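Local coordinates for protein Nadp(h)-dependent ketose reductase (Bemisia argentifolii, PDB 1E3J) that reduces ketoses such as fructose to polyols with NADPH, as a zinc-containing member of the alcohol dehydrogenase family, at residues A[165-177]-A[188-200]. Sequence-based numbering, arbitrary orientation.
Sequences GVQLGTTVLVIGA and AKAYGAFVVCTAR. With PO4 (phosphate ion), chain D.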
loop_
_atom_site.group_PDB
_atom_site.type_symbol
_atom_site.label_atom_id
_atom_site.label_comp_id
_atom_site.label_asym_id
_atom_site.label_seq_id
_atom_site.Cartn_x
_atom_site.Cartn_y
_atom_site.Cartn_z
ATOM N N GLY A 165 3.390 -5.868 -8.389
ATOM C CA GLY A 165 3.382 -4.447 -8.740
ATOM C C GLY A 165 4.017 -4.156 -10.114
ATOM O O GLY A 165 4.590 -3.072 -10.312
ATOM N N VAL A 166 3.913 -5.077 -11.082
ATOM C CA VAL A 166 4.523 -4.829 -12.384
ATOM C C VAL A 166 3.929 -3.573 -13.035
ATOM O O VAL A 166 2.725 -3.434 -13.109
ATOM C CB VAL A 166 4.319 -6.025 -13.343
ATOM C CG1 VAL A 166 4.864 -5.662 -14.743
ATOM C CG2 VAL A 166 5.079 -7.229 -12.839
ATOM N N GLN A 167 4.751 -2.663 -13.532
ATOM C CA GLN A 167 4.198 -1.433 -14.142
ATOM C C GLN A 167 5.222 -0.751 -15.055
ATOM O O GLN A 167 6.289 -1.303 -15.270
ATOM C CB GLN A 167 3.775 -0.458 -13.016
ATOM C CG GLN A 167 4.922 -0.097 -12.032
ATOM C CD GLN A 167 4.416 0.741 -10.825
ATOM O OE1 GLN A 167 4.354 1.982 -10.891
ATOM N NE2 GLN A 167 4.030 0.046 -9.724
ATOM N N LEU A 168 4.920 0.435 -15.598
ATOM C CA LEU A 168 5.920 1.135 -16.418
ATOM C C LEU A 168 7.199 1.312 -15.581
ATOM O O LEU A 168 7.142 1.784 -14.418
ATOM C CB LEU A 168 5.457 2.531 -16.809
ATOM C CG LEU A 168 4.404 2.680 -17.900
ATOM C CD1 LEU A 168 4.080 4.161 -18.051
ATOM C CD2 LEU A 168 4.935 2.122 -19.235
ATOM N N GLY A 169 8.344 0.952 -16.162
ATOM C CA GLY A 169 9.607 1.095 -15.463
ATOM C C GLY A 169 10.016 -0.223 -14.806
ATOM O O GLY A 169 11.144 -0.350 -14.305
ATOM N N THR A 170 9.133 -1.219 -14.781
ATOM C CA THR A 170 9.545 -2.472 -14.169
ATOM C C THR A 170 10.296 -3.327 -15.194
ATOM O O THR A 170 9.919 -3.353 -16.364
ATOM C CB THR A 170 8.357 -3.340 -13.742
ATOM O OG1 THR A 170 7.448 -2.587 -12.932
ATOM C CG2 THR A 170 8.865 -4.509 -12.931
ATOM N N THR A 171 11.330 -4.027 -14.761
ATOM C CA THR A 171 12.010 -4.940 -15.652
ATOM C C THR A 171 11.675 -6.299 -15.080
ATOM O O THR A 171 11.951 -6.556 -13.948
ATOM C CB THR A 171 13.536 -4.764 -15.667
ATOM O OG1 THR A 171 13.865 -3.455 -16.173
ATOM C CG2 THR A 171 14.144 -5.813 -16.606
ATOM N N VAL A 172 11.103 -7.164 -15.893
ATOM C CA VAL A 172 10.663 -8.461 -15.454
ATOM C C VAL A 172 11.412 -9.576 -16.139
ATOM O O VAL A 172 11.568 -9.579 -17.364
ATOM C CB VAL A 172 9.139 -8.698 -15.793
ATOM C CG1 VAL A 172 8.731 -10.086 -15.323
ATOM C CG2 VAL A 172 8.216 -7.611 -15.130
ATOM N N LEU A 173 11.843 -10.538 -15.334
ATOM C CA LEU A 173 12.514 -11.697 -15.846
ATOM C C LEU A 173 11.576 -12.882 -15.641
ATOM O O LEU A 173 11.214 -13.228 -14.512
ATOM C CB LEU A 173 13.807 -11.967 -15.067
ATOM C CG LEU A 173 14.333 -13.394 -15.262
ATOM C CD1 LEU A 173 14.796 -13.588 -16.701
ATOM C CD2 LEU A 173 15.466 -13.648 -14.314
ATOM N N VAL A 174 11.165 -13.510 -16.717
ATOM C CA VAL A 174 10.320 -14.674 -16.575
ATOM C C VAL A 174 11.179 -15.899 -16.839
ATOM O O VAL A 174 11.749 -16.047 -17.933
ATOM C CB VAL A 174 9.203 -14.653 -17.591
ATOM C CG1 VAL A 174 8.363 -15.877 -17.434
ATOM C CG2 VAL A 174 8.410 -13.358 -17.444
ATOM N N ILE A 175 11.300 -16.759 -15.836
ATOM C CA ILE A 175 12.059 -17.987 -15.994
ATOM C C ILE A 175 11.113 -19.114 -16.439
ATOM O O ILE A 175 10.184 -19.494 -15.719
ATOM C CB ILE A 175 12.735 -18.366 -14.693
ATOM C CG1 ILE A 175 13.664 -17.222 -14.272
ATOM C CG2 ILE A 175 13.496 -19.682 -14.873
ATOM C CD1 ILE A 175 14.191 -17.320 -12.846
ATOM N N GLY A 176 11.339 -19.620 -17.649
ATOM C CA GLY A 176 10.500 -20.673 -18.205
ATOM C C GLY A 176 9.603 -20.139 -19.319
ATOM O O GLY A 176 9.162 -18.983 -19.283
ATOM N N ALA A 177 9.338 -20.957 -20.328
ATOM C CA ALA A 177 8.500 -20.535 -21.426
ATOM C C ALA A 177 7.395 -21.538 -21.716
ATOM O O ALA A 177 6.943 -21.659 -22.849
ATOM C CB ALA A 177 9.330 -20.289 -22.685
ATOM N N ALA A 188 2.818 -9.182 -18.225
ATOM C CA ALA A 188 3.847 -8.223 -17.895
ATOM C C ALA A 188 4.013 -7.167 -18.998
ATOM O O ALA A 188 4.191 -5.959 -18.703
ATOM C CB ALA A 188 5.148 -8.942 -17.620
ATOM N N LYS A 189 3.930 -7.594 -20.256
ATOM C CA LYS A 189 4.049 -6.624 -21.337
ATOM C C LYS A 189 2.785 -5.778 -21.326
ATOM O O LYS A 189 2.847 -4.558 -21.522
ATOM C CB LYS A 189 4.193 -7.307 -22.702
ATOM C CG LYS A 189 5.523 -8.019 -22.890
ATOM C CD LYS A 189 6.703 -7.058 -22.823
ATOM C CE LYS A 189 6.565 -5.868 -23.825
ATOM N NZ LYS A 189 7.598 -4.793 -23.502
ATOM N N ALA A 190 1.632 -6.407 -21.109
ATOM C CA ALA A 190 0.431 -5.608 -21.071
ATOM C C ALA A 190 0.520 -4.576 -19.921
ATOM O O ALA A 190 -0.072 -3.508 -20.011
ATOM C CB ALA A 190 -0.807 -6.498 -20.898
ATOM N N TYR A 191 1.281 -4.863 -18.859
ATOM C CA TYR A 191 1.364 -3.884 -17.788
ATOM C C TYR A 191 2.417 -2.830 -18.025
ATOM O O TYR A 191 2.665 -2.007 -17.144
ATOM C CB TYR A 191 1.629 -4.539 -16.428
ATOM C CG TYR A 191 0.363 -4.871 -15.737
ATOM C CD1 TYR A 191 -0.416 -3.845 -15.162
ATOM C CD2 TYR A 191 -0.115 -6.177 -15.687
ATOM C CE1 TYR A 191 -1.642 -4.109 -14.561
ATOM C CE2 TYR A 191 -1.346 -6.456 -15.074
ATOM C CZ TYR A 191 -2.106 -5.402 -14.516
ATOM O OH TYR A 191 -3.329 -5.608 -13.924
ATOM N N GLY A 192 3.074 -2.872 -19.182
ATOM C CA GLY A 192 4.049 -1.851 -19.468
ATOM C C GLY A 192 5.472 -2.201 -19.099
ATOM O O GLY A 192 6.362 -1.356 -19.196
ATOM N N ALA A 193 5.716 -3.436 -18.693
ATOM C CA ALA A 193 7.081 -3.795 -18.304
ATOM C C ALA A 193 7.999 -4.108 -19.469
ATOM O O ALA A 193 7.558 -4.357 -20.603
ATOM C CB ALA A 193 7.061 -5.019 -17.398
ATOM N N PHE A 194 9.289 -4.131 -19.155
ATOM C CA PHE A 194 10.306 -4.553 -20.114
ATOM C C PHE A 194 10.482 -6.005 -19.652
ATOM O O PHE A 194 10.689 -6.245 -18.453
ATOM C CB PHE A 194 11.599 -3.796 -19.894
ATOM C CG PHE A 194 12.724 -4.254 -20.784
ATOM C CD1 PHE A 194 13.552 -5.308 -20.389
ATOM C CD2 PHE A 194 12.978 -3.602 -22.011
ATOM C CE1 PHE A 194 14.638 -5.717 -21.203
ATOM C CE2 PHE A 194 14.040 -3.984 -22.826
ATOM C CZ PHE A 194 14.880 -5.048 -22.426
ATOM N N VAL A 195 10.397 -6.959 -20.576
ATOM C CA VAL A 195 10.490 -8.362 -20.230
ATOM C C VAL A 195 11.631 -9.182 -20.863
ATOM O O VAL A 195 11.893 -9.098 -22.065
ATOM C CB VAL A 195 9.177 -9.064 -20.595
ATOM C CG1 VAL A 195 9.277 -10.521 -20.226
ATOM C CG2 VAL A 195 7.970 -8.402 -19.847
ATOM N N VAL A 196 12.281 -9.994 -20.036
ATOM C CA VAL A 196 13.325 -10.885 -20.481
ATOM C C VAL A 196 12.763 -12.263 -20.161
ATOM O O VAL A 196 12.248 -12.486 -19.075
ATOM C CB VAL A 196 14.630 -10.727 -19.681
ATOM C CG1 VAL A 196 15.603 -11.827 -20.068
ATOM C CG2 VAL A 196 15.257 -9.424 -19.971
ATOM N N CYS A 197 12.869 -13.179 -21.106
ATOM C CA CYS A 197 12.361 -14.504 -20.918
ATOM C C CYS A 197 13.457 -15.511 -21.165
ATOM O O CYS A 197 14.119 -15.479 -22.195
ATOM C CB CYS A 197 11.210 -14.766 -21.859
ATOM S SG CYS A 197 10.476 -16.363 -21.506
ATOM N N THR A 198 13.610 -16.416 -20.216
ATOM C CA THR A 198 14.642 -17.459 -20.204
ATOM C C THR A 198 14.015 -18.843 -20.244
ATOM O O THR A 198 13.071 -19.087 -19.512
ATOM C CB THR A 198 15.415 -17.348 -18.882
ATOM O OG1 THR A 198 16.599 -16.574 -19.088
ATOM C CG2 THR A 198 15.719 -18.687 -18.305
ATOM N N ALA A 199 14.549 -19.752 -21.049
ATOM C CA ALA A 199 14.013 -21.112 -21.124
ATOM C C ALA A 199 14.942 -22.129 -21.813
ATOM O O ALA A 199 15.929 -21.759 -22.458
ATOM C CB ALA A 199 12.690 -21.088 -21.819
ATOM N N ARG A 200 14.617 -23.414 -21.681
ATOM C CA ARG A 200 15.432 -24.474 -22.277
ATOM C C ARG A 200 15.212 -24.629 -23.771
ATOM O O ARG A 200 16.164 -24.792 -24.528
ATOM C CB ARG A 200 15.149 -25.827 -21.604
ATOM C CG ARG A 200 15.616 -25.911 -20.175
ATOM C CD ARG A 200 15.135 -27.176 -19.493
ATOM N NE ARG A 200 13.697 -27.382 -19.647
ATOM C CZ ARG A 200 12.918 -27.965 -18.734
ATOM N NH1 ARG A 200 13.444 -28.392 -17.591
ATOM N NH2 ARG A 200 11.618 -28.145 -18.969
HETATM P P PO4 D . 11.312 -24.539 -20.775
HETATM O O1 PO4 D . 10.915 -25.937 -20.475
HETATM O O2 PO4 D . 11.947 -24.479 -22.116
HETATM O O3 PO4 D . 10.111 -23.672 -20.769
HETATM O O4 PO4 D . 12.280 -24.074 -19.738
HETATM O O HOH W 1 1.902 0.606 -16.089
#
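Strands 171-175 and 194-199, joined through helix 179-190, form the first beta-alpha-beta unit of the Rossmann-type nucleotide-binding domain, running parallel in register from Thr171-Phe194 to Ile175-Thr198. Six backbone hydrogen bonds zip the strands together, from Phe194 N to Thr170 O (3.0 Å) as far as Gly176 N to Thr198 O (2.6 Å). On the face of Val172, Val174, Val195 and Cys197, a Val172 chi1 of 179° turns CG1 anti to the backbone N and leaves CG2 on the N side, where it meets Ala193 CB at 3.6 Å and also reaches Ala188 CB. Val166 CG1 closes on the same Ala193 methyl from the preceding loop (3.5 Å), so this methyl, just past the end of helix 179-190, touches two valines. Further along this face Val174 CG2 leans across Val195 CG1, and Cys197 SG lies 3.7 Å from Gly176 O. The other face carries Leu173 CD1 against Val196 CG1 (3.9 Å), while the Thr171 and Phe194 side chains run side by side, CG2 near CD1. At the carboxyl ends of the strands Ala177 CB touches Ala199 CB, and a phosphate ion bridges the two segments: Ala177 N donates to its O3 (2.9 Å) and Arg200 N to its O4 (3.1 Å), with weak bonds from the poorly ordered Arg200 guanidinium. Ser201 N and Arg204 NH2 also bond to the ion. Probably from the crystallisation liquor, it marks an anion site beside a glycine-rich turn, consistent with recognition of the 2'-phosphate of NADP(H).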